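Local coordinates for protein arginase (RocF) (Helicobacter pylori, PDB 4G3H) that probably catalyses the manganese-dependent hydrolysis of L-arginine to L-ornithine and urea, at residues D120-Y125 / Q189-V194; L179-V184 / L198-F203. All blocks are in the same frame, centred on the assembly; numbering follows the deposited sequence.

Contact 1: D120-Y125 / Q189-V194; sequences DIHTAY and QSERDV. With MN (manganese (II) ion), chain E.
Ile121 and Glu191 make the closest backbone approach, CA to CA 5.8 Å, where loop 120-125 passes the first turns of helix 189-198. Glu191 carries the contact. Its CG lies anti to its carbonyl carbon (chi1 -66°) and the chain runs on extended, which carries the carboxylate off the helix to the loop backbone. OE2 accepts hydrogen bonds from two amides. Ile121 N is 2.7 Å from Glu191 OE2, with a bent N-H...O angle of 142°. His122 N to Glu191 OE2 is 2.9 Å and nearly straight, at 175°. Both donors arrive on the anti side of the carboxylate, somewhat out of its plane. OE1 accepts hydrogen bonds from Glu188 N and from a water 2.6 Å away, which accepts a weak one from Asp120 N.

The His122 and Glu191 side chains run past each other in opposite directions. Ser190 OG lies at the ring edge, hydrogen-bonded to His122 ND1 at 3.1 Å, and His122 NE2 is hydrogen-bonded to Arg143 O. Ile121 CG2 sits over the centre of one ring face. Val194 CG2 comes within 3.6 Å of His122 CE1.

Asp120 OD2 binds manganese at 2.3 Å and is hydrogen-bonded to Tyr114 OH. Glu191 is thus a second-shell residue: it grips the backbone just after a metal ligand. Together with the donors at OE1, the two amides probably stabilise the negative charge of Glu191.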
ATOM      1  N   ASP A 120       0.774  -6.469   8.677  1.00 21.21           N
ATOM      2  CA  ASP A 120       0.827  -7.267   7.449  1.00 22.24           C
ATOM      3  C   ASP A 120       2.133  -8.040   7.267  1.00 22.49           C
ATOM      4  O   ASP A 120       2.630  -8.178   6.146  1.00 21.65           O
ATOM      5  CB  ASP A 120       0.605  -6.381   6.214  1.00 23.96           C
ATOM      6  CG  ASP A 120      -0.810  -5.818   6.132  1.00 25.16           C
ATOM      7  OD1 ASP A 120      -1.705  -6.332   6.827  1.00 27.04           O
ATOM      8  OD2 ASP A 120      -1.029  -4.866   5.352  1.00 23.75           O
ATOM      9  N   ILE A 121       2.685  -8.551   8.360  1.00 22.49           N
ATOM     10  CA  ILE A 121       3.926  -9.304   8.284  1.00 23.61           C
ATOM     11  C   ILE A 121       3.653 -10.801   8.172  1.00 24.82           C
ATOM     12  O   ILE A 121       4.326 -11.511   7.426  1.00 25.19           O
ATOM     13  CB  ILE A 121       4.811  -9.031   9.519  1.00 24.91           C
ATOM     14  CG1 ILE A 121       5.323  -7.587   9.472  1.00 25.81           C
ATOM     15  CG2 ILE A 121       5.970 -10.014   9.563  1.00 25.88           C
ATOM     16  CD1 ILE A 121       6.098  -7.152  10.703  1.00 24.17           C
ATOM     17  N   HIS A 122       2.658 -11.275   8.909  1.00 23.87           N
ATOM     18  CA  HIS A 122       2.307 -12.685   8.896  1.00 25.91           C
ATOM     19  C   HIS A 122       0.808 -12.860   8.716  1.00 29.61           C
ATOM     20  O   HIS A 122       0.005 -12.169   9.348  1.00 29.07           O
ATOM     21  CB  HIS A 122       2.745 -13.353  10.204  1.00 31.23           C
ATOM     22  CG  HIS A 122       4.230 -13.486  10.351  1.00 32.15           C
ATOM     23  ND1 HIS A 122       4.857 -13.485  11.579  1.00 32.21           N
ATOM     24  CD2 HIS A 122       5.210 -13.633   9.428  1.00 32.62           C
ATOM     25  CE1 HIS A 122       6.159 -13.621  11.406  1.00 34.51           C
ATOM     26  NE2 HIS A 122       6.400 -13.713  10.110  1.00 33.56           N
ATOM     27  N   THR A 123       0.429 -13.789   7.850  1.00 38.38           N
ATOM     28  CA  THR A 123      -0.979 -14.053   7.602  1.00 43.21           C
ATOM     29  C   THR A 123      -1.664 -14.463   8.899  1.00 46.11           C
ATOM     30  O   THR A 123      -1.190 -15.354   9.603  1.00 47.66           O
ATOM     31  CB  THR A 123      -1.155 -15.180   6.577  1.00 63.87           C
ATOM     32  OG1 THR A 123      -0.570 -14.786   5.330  1.00 64.64           O
ATOM     33  CG2 THR A 123      -2.627 -15.485   6.372  1.00 64.92           C
ATOM     34  N   ALA A 124      -2.777 -13.808   9.211  1.00 51.52           N
ATOM     35  CA  ALA A 124      -3.527 -14.107  10.425  1.00 55.18           C
ATOM     36  C   ALA A 124      -4.944 -14.545  10.048  1.00 59.42           C
ATOM     37  O   ALA A 124      -5.521 -14.024   9.099  1.00 59.61           O
ATOM     38  CB  ALA A 124      -3.571 -12.874  11.325  1.00 60.54           C
ATOM     39  N   TYR A 125      -5.509 -15.500  10.778  1.00 73.66           N
ATOM     40  CA  TYR A 125      -6.856 -15.974  10.466  1.00 79.40           C
ATOM     41  C   TYR A 125      -7.852 -15.711  11.588  1.00 80.17           C
ATOM     42  O   TYR A 125      -7.467 -15.477  12.732  1.00 81.26           O
ATOM     43  CB  TYR A 125      -6.820 -17.469  10.146  1.00 86.75           C
ATOM     44  CG  TYR A 125      -5.935 -17.815   8.972  1.00 92.34           C
ATOM     45  CD1 TYR A 125      -6.277 -17.427   7.675  1.00 94.14           C
ATOM     46  CD2 TYR A 125      -4.743 -18.516   9.156  1.00 94.66           C
ATOM     47  CE1 TYR A 125      -5.453 -17.731   6.590  1.00 96.35           C
ATOM     48  CE2 TYR A 125      -3.913 -18.824   8.080  1.00 96.62           C
ATOM     49  CZ  TYR A 125      -4.272 -18.429   6.802  1.00 96.75           C
ATOM     50  OH  TYR A 125      -3.450 -18.729   5.741  1.00 97.85           O
ATOM     51  N   GLN A 189       1.270 -12.025  17.812  1.00 31.82           N
ATOM     52  CA  GLN A 189       2.501 -11.993  18.599  1.00 30.95           C
ATOM     53  C   GLN A 189       3.704 -12.276  17.707  1.00 28.71           C
ATOM     54  O   GLN A 189       4.781 -11.710  17.901  1.00 28.06           O
ATOM     55  CB  GLN A 189       2.453 -13.028  19.729  1.00 41.14           C
ATOM     56  CG  GLN A 189       3.713 -13.058  20.593  1.00 43.59           C
ATOM     57  CD  GLN A 189       4.041 -11.699  21.191  1.00 46.34           C
ATOM     58  OE1 GLN A 189       3.218 -11.098  21.884  1.00 46.59           O
ATOM     59  NE2 GLN A 189       5.248 -11.207  20.923  1.00 44.79           N
ATOM     60  N   SER A 190       3.516 -13.152  16.727  1.00 27.61           N
ATOM     61  CA  SER A 190       4.601 -13.493  15.814  1.00 27.40           C
ATOM     62  C   SER A 190       5.036 -12.249  15.044  1.00 27.64           C
ATOM     63  O   SER A 190       6.220 -12.082  14.745  1.00 28.74           O
ATOM     64  CB  SER A 190       4.159 -14.588  14.836  1.00 32.84           C
ATOM     65  OG  SER A 190       3.096 -14.146  14.007  1.00 37.62           O
ATOM     66  N   GLU A 191       4.077 -11.382  14.720  1.00 21.70           N
ATOM     67  CA  GLU A 191       4.384 -10.152  14.001  1.00 22.92           C
ATOM     68  C   GLU A 191       5.085  -9.180  14.948  1.00 22.82           C
ATOM     69  O   GLU A 191       6.035  -8.489  14.562  1.00 19.69           O
ATOM     70  CB  GLU A 191       3.105  -9.506  13.448  1.00 24.99           C
ATOM     71  CG  GLU A 191       2.403 -10.317  12.369  1.00 23.98           C
ATOM     72  CD  GLU A 191       1.210  -9.576  11.779  1.00 27.16           C
ATOM     73  OE1 GLU A 191       0.267  -9.262  12.536  1.00 26.13           O
ATOM     74  OE2 GLU A 191       1.222  -9.304  10.562  1.00 21.72           O
ATOM     75  N   ARG A 192       4.610  -9.126  16.189  1.00 23.13           N
ATOM     76  CA  ARG A 192       5.216  -8.249  17.178  1.00 24.37           C
ATOM     77  C   ARG A 192       6.655  -8.678  17.441  1.00 25.29           C
ATOM     78  O   ARG A 192       7.511  -7.838  17.720  1.00 24.24           O
ATOM     79  CB  ARG A 192       4.418  -8.268  18.485  1.00 28.60           C
ATOM     80  CG  ARG A 192       3.067  -7.581  18.397  1.00 30.31           C
ATOM     81  CD  ARG A 192       2.490  -7.344  19.778  1.00 30.12           C
ATOM     82  NE  ARG A 192       1.987  -8.569  20.395  1.00 31.78           N
ATOM     83  CZ  ARG A 192       0.817  -9.133  20.102  1.00 35.06           C
ATOM     84  NH1 ARG A 192       0.012  -8.587  19.193  1.00 31.79           N
ATOM     85  NH2 ARG A 192       0.441 -10.243  20.729  1.00 35.94           N
ATOM     86  N   ASP A 193       6.920  -9.985  17.353  1.00 26.67           N
ATOM     87  CA  ASP A 193       8.271 -10.496  17.578  1.00 27.47           C
ATOM     88  C   ASP A 193       9.219 -10.035  16.479  1.00 26.19           C
ATOM     89  O   ASP A 193      10.387  -9.751  16.740  1.00 26.48           O
ATOM     90  CB  ASP A 193       8.298 -12.035  17.648  1.00 29.24           C
ATOM     91  CG  ASP A 193       7.709 -12.585  18.946  1.00 31.03           C
ATOM     92  OD1 ASP A 193       7.720 -11.877  19.979  1.00 30.86           O
ATOM     93  OD2 ASP A 193       7.246 -13.745  18.940  1.00 34.53           O
ATOM     94  N   VAL A 194       8.725  -9.968  15.246  1.00 28.37           N
ATOM     95  CA  VAL A 194       9.560  -9.528  14.127  1.00 29.33           C
ATOM     96  C   VAL A 194       9.858  -8.035  14.253  1.00 28.17           C
ATOM     97  O   VAL A 194      10.981  -7.592  14.023  1.00 28.69           O
ATOM     98  CB  VAL A 194       8.874  -9.780  12.760  1.00 26.39           C
ATOM     99  CG1 VAL A 194       9.704  -9.153  11.644  1.00 24.15           C
ATOM    100  CG2 VAL A 194       8.718 -11.285  12.518  1.00 26.93           C
TER
HETATM  101 MN    MN E 500      -3.011  -3.754   5.164  1.00 32.17          MN
HETATM  102  O   HOH W   1      -1.085  -7.281  11.467  1.00 27.04           O

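Contact 2: L179-V184 / L198-F203; sequences LVYFGV and LQIPLF
Tyr181 pairs with Leu202 and Phe182 with Phe203 in a short parallel ladder. Tyr181 N hydrogen-bonds to Pro201 O (3.1 Å), Phe203 N to Tyr181 O (2.8 Å) and, just past the strand, Gly183 N to Phe203 O (2.8 Å).

On the face with Tyr181 and Leu202, the methyl CG2 of Ile200 is the main bump. It fits between Leu179 CG, 3.6 Å away, and the CD2 side of the Tyr181 ring. With chi1 at -55°, CG1 lies beside the backbone N of Ile200 and CG2 is anti to it, turned to this hollow. Leu202 CG rests against Tyr181 CB. Leu202 CD1 touches Val184 CB (3.8 Å), the side chains crossing at about a right angle. Tyr181 OH hydrogen-bonds to Ala119 O.

The two strands belong to a beta-alpha-beta crossover through helix 189-198, which a Schellman motif at Gln199 ends. Strand 202-203 is outermost in the parallel arginase sheet; strand 110-115 flanks 179-182 on the other side.

Pro201 CG lies 3.0 Å from Leu179 O and meets Val180 CG2, again crosswise. The Phe182 and Phe203 rings lie side by side, planes 33° apart and centroids 5.8 Å. Val180 CG1 presses on the Phe203 ring edge, 3.5 Å from CE2. Val215 and Thr219 of helix 212-223 pack on both phenylalanines.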
ATOM      1  N   LEU A 179      11.289   1.053   7.304  1.00 27.19           N
ATOM      2  CA  LEU A 179       9.881   0.742   7.120  1.00 25.13           C
ATOM      3  C   LEU A 179       9.269   1.454   8.312  1.00 26.13           C
ATOM      4  O   LEU A 179       9.648   1.186   9.452  1.00 27.82           O
ATOM      5  CB  LEU A 179       9.636  -0.771   7.219  1.00 18.69           C
ATOM      6  CG  LEU A 179       8.231  -1.254   7.624  1.00 17.53           C
ATOM      7  CD1 LEU A 179       7.178  -0.779   6.630  1.00 15.68           C
ATOM      8  CD2 LEU A 179       8.227  -2.777   7.704  1.00 18.08           C
ATOM      9  N   VAL A 180       8.351   2.380   8.058  1.00 23.36           N
ATOM     10  CA  VAL A 180       7.734   3.121   9.148  1.00 22.42           C
ATOM     11  C   VAL A 180       6.233   2.871   9.221  1.00 21.64           C
ATOM     12  O   VAL A 180       5.478   3.223   8.310  1.00 22.33           O
ATOM     13  CB  VAL A 180       7.996   4.638   9.002  1.00 26.08           C
ATOM     14  CG1 VAL A 180       7.475   5.380  10.232  1.00 25.73           C
ATOM     15  CG2 VAL A 180       9.489   4.895   8.814  1.00 25.28           C
ATOM     16  N   TYR A 181       5.808   2.257  10.319  1.00 19.86           N
ATOM     17  CA  TYR A 181       4.402   1.941  10.533  1.00 20.55           C
ATOM     18  C   TYR A 181       3.653   3.092  11.194  1.00 20.14           C
ATOM     19  O   TYR A 181       4.156   3.712  12.127  1.00 21.48           O
ATOM     20  CB  TYR A 181       4.268   0.708  11.427  1.00 21.06           C
ATOM     21  CG  TYR A 181       4.484  -0.624  10.750  1.00 21.62           C
ATOM     22  CD1 TYR A 181       3.717  -1.001   9.640  1.00 18.53           C
ATOM     23  CD2 TYR A 181       5.386  -1.553  11.279  1.00 20.07           C
ATOM     24  CE1 TYR A 181       3.835  -2.276   9.083  1.00 19.54           C
ATOM     25  CE2 TYR A 181       5.513  -2.822  10.735  1.00 20.74           C
ATOM     26  CZ  TYR A 181       4.732  -3.184   9.639  1.00 23.33           C
ATOM     27  OH  TYR A 181       4.823  -4.466   9.134  1.00 20.79           O
ATOM     28  N   PHE A 182       2.442   3.358  10.719  1.00 20.29           N
ATOM     29  CA  PHE A 182       1.610   4.419  11.278  1.00 21.22           C
ATOM     30  C   PHE A 182       0.231   3.863  11.611  1.00 20.38           C
ATOM     31  O   PHE A 182      -0.454   3.339  10.733  1.00 20.02           O
ATOM     32  CB  PHE A 182       1.451   5.565  10.270  1.00 23.36           C
ATOM     33  CG  PHE A 182       2.737   6.281   9.947  1.00 23.55           C
ATOM     34  CD1 PHE A 182       3.169   7.351  10.730  1.00 22.37           C
ATOM     35  CD2 PHE A 182       3.515   5.885   8.859  1.00 21.70           C
ATOM     36  CE1 PHE A 182       4.358   8.019  10.433  1.00 21.10           C
ATOM     37  CE2 PHE A 182       4.706   6.547   8.556  1.00 22.79           C
ATOM     38  CZ  PHE A 182       5.127   7.617   9.345  1.00 22.61           C
ATOM     39  N   GLY A 183      -0.165   3.973  12.878  1.00 21.85           N
ATOM     40  CA  GLY A 183      -1.475   3.507  13.306  1.00 19.69           C
ATOM     41  C   GLY A 183      -1.676   2.014  13.514  1.00 20.62           C
ATOM     42  O   GLY A 183      -2.803   1.569  13.754  1.00 21.45           O
ATOM     43  N   VAL A 184      -0.605   1.232  13.432  1.00 20.11           N
ATOM     44  CA  VAL A 184      -0.710  -0.218  13.613  1.00 21.61           C
ATOM     45  C   VAL A 184      -1.245  -0.548  15.007  1.00 23.48           C
ATOM     46  O   VAL A 184      -0.711  -0.085  16.013  1.00 21.44           O
ATOM     47  CB  VAL A 184       0.659  -0.901  13.410  1.00 26.56           C
ATOM     48  CG1 VAL A 184       0.556  -2.388  13.708  1.00 26.86           C
ATOM     49  CG2 VAL A 184       1.137  -0.679  11.983  1.00 24.98           C
ATOM     50  N   LEU A 198      13.569  -6.841  14.597  1.00 24.37           N
ATOM     51  CA  LEU A 198      14.112  -6.023  13.518  1.00 23.11           C
ATOM     52  C   LEU A 198      14.125  -4.528  13.852  1.00 23.27           C
ATOM     53  O   LEU A 198      14.636  -3.708  13.082  1.00 21.82           O
ATOM     54  CB  LEU A 198      13.312  -6.267  12.236  1.00 28.72           C
ATOM     55  CG  LEU A 198      13.367  -7.691  11.674  1.00 28.50           C
ATOM     56  CD1 LEU A 198      12.615  -7.750  10.345  1.00 30.54           C
ATOM     57  CD2 LEU A 198      14.817  -8.109  11.467  1.00 29.97           C
ATOM     58  N   GLN A 199      13.555  -4.186  15.005  1.00 26.76           N
ATOM     59  CA  GLN A 199      13.490  -2.808  15.470  1.00 26.43           C
ATOM     60  C   GLN A 199      12.845  -1.879  14.429  1.00 26.74           C
ATOM     61  O   GLN A 199      13.400  -0.838  14.056  1.00 26.64           O
ATOM     62  CB  GLN A 199      14.904  -2.340  15.856  1.00 26.00           C
ATOM     63  CG  GLN A 199      15.542  -3.236  16.942  1.00 28.61           C
ATOM     64  CD  GLN A 199      17.026  -2.971  17.190  1.00 29.71           C
ATOM     65  OE1 GLN A 199      17.647  -3.614  18.041  1.00 33.54           O
ATOM     66  NE2 GLN A 199      17.597  -2.027  16.454  1.00 30.93           N
ATOM     67  N   ILE A 200      11.657  -2.265  13.969  1.00 29.23           N
ATOM     68  CA  ILE A 200      10.918  -1.480  12.976  1.00 28.17           C
ATOM     69  C   ILE A 200      10.144  -0.357  13.663  1.00 26.15           C
ATOM     70  O   ILE A 200       9.302  -0.614  14.523  1.00 27.10           O
ATOM     71  CB  ILE A 200       9.928  -2.375  12.186  1.00 25.95           C
ATOM     72  CG1 ILE A 200      10.695  -3.546  11.559  1.00 24.85           C
ATOM     73  CG2 ILE A 200       9.220  -1.552  11.091  1.00 22.93           C
ATOM     74  CD1 ILE A 200       9.844  -4.516  10.777  1.00 20.75           C
ATOM     75  N   PRO A 201      10.430   0.906  13.303  1.00 23.27           N
ATOM     76  CA  PRO A 201       9.736   2.051  13.912  1.00 22.60           C
ATOM     77  C   PRO A 201       8.225   1.957  13.713  1.00 23.26           C
ATOM     78  O   PRO A 201       7.758   1.713  12.602  1.00 23.66           O
ATOM     79  CB  PRO A 201      10.348   3.252  13.192  1.00 26.89           C
ATOM     80  CG  PRO A 201      10.732   2.697  11.859  1.00 27.07           C
ATOM     81  CD  PRO A 201      11.321   1.350  12.217  1.00 26.41           C
ATOM     82  N   LEU A 202       7.473   2.140  14.794  1.00 25.60           N
ATOM     83  CA  LEU A 202       6.013   2.055  14.757  1.00 27.76           C
ATOM     84  C   LEU A 202       5.365   3.170  15.583  1.00 28.77           C
ATOM     85  O   LEU A 202       5.532   3.236  16.807  1.00 29.22           O
ATOM     86  CB  LEU A 202       5.559   0.678  15.280  1.00 19.00           C
ATOM     87  CG  LEU A 202       4.071   0.317  15.200  1.00 20.39           C
ATOM     88  CD1 LEU A 202       3.894  -1.169  15.425  1.00 17.97           C
ATOM     89  CD2 LEU A 202       3.277   1.110  16.227  1.00 18.80           C
ATOM     90  N   PHE A 203       4.621   4.043  14.911  1.00 21.95           N
ATOM     91  CA  PHE A 203       3.957   5.149  15.589  1.00 21.93           C
ATOM     92  C   PHE A 203       2.479   4.833  15.744  1.00 21.67           C
ATOM     93  O   PHE A 203       1.739   4.783  14.764  1.00 19.27           O
ATOM     94  CB  PHE A 203       4.164   6.441  14.799  1.00 24.90           C
ATOM     95  CG  PHE A 203       5.612   6.837  14.666  1.00 26.27           C
ATOM     96  CD1 PHE A 203       6.337   7.259  15.779  1.00 25.91           C
ATOM     97  CD2 PHE A 203       6.258   6.766  13.432  1.00 27.60           C
ATOM     98  CE1 PHE A 203       7.686   7.606  15.664  1.00 29.30           C
ATOM     99  CE2 PHE A 203       7.607   7.108  13.304  1.00 27.35           C
ATOM    100  CZ  PHE A 203       8.323   7.529  14.419  1.00 29.65           C
TER

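In the fold
The helix of contact 1, 189-198, joins the two strands of contact 2 in one beta-alpha-beta unit, whereas loop 120-125 comes after strand 110-115. The contact centres are about 13 Å apart. They meet where Ile121 CG1 packs against Tyr181 OH, 3.2 Å away. The manganese site lies closer to contact 1, which supplies the ligand Asp120. Asp116 and Asp234 complete the protein ligands of that ion. The second ion is bound by Asp116, His118, Asp234 and Asp236, so Asp116 and Asp234 bridge the two. In contact 2, the Tyr181 side chain is about 5 Å from that of Asp120 and about 8 Å from a manganese ion, and that of Val184 about 5 Å from that of Asp116.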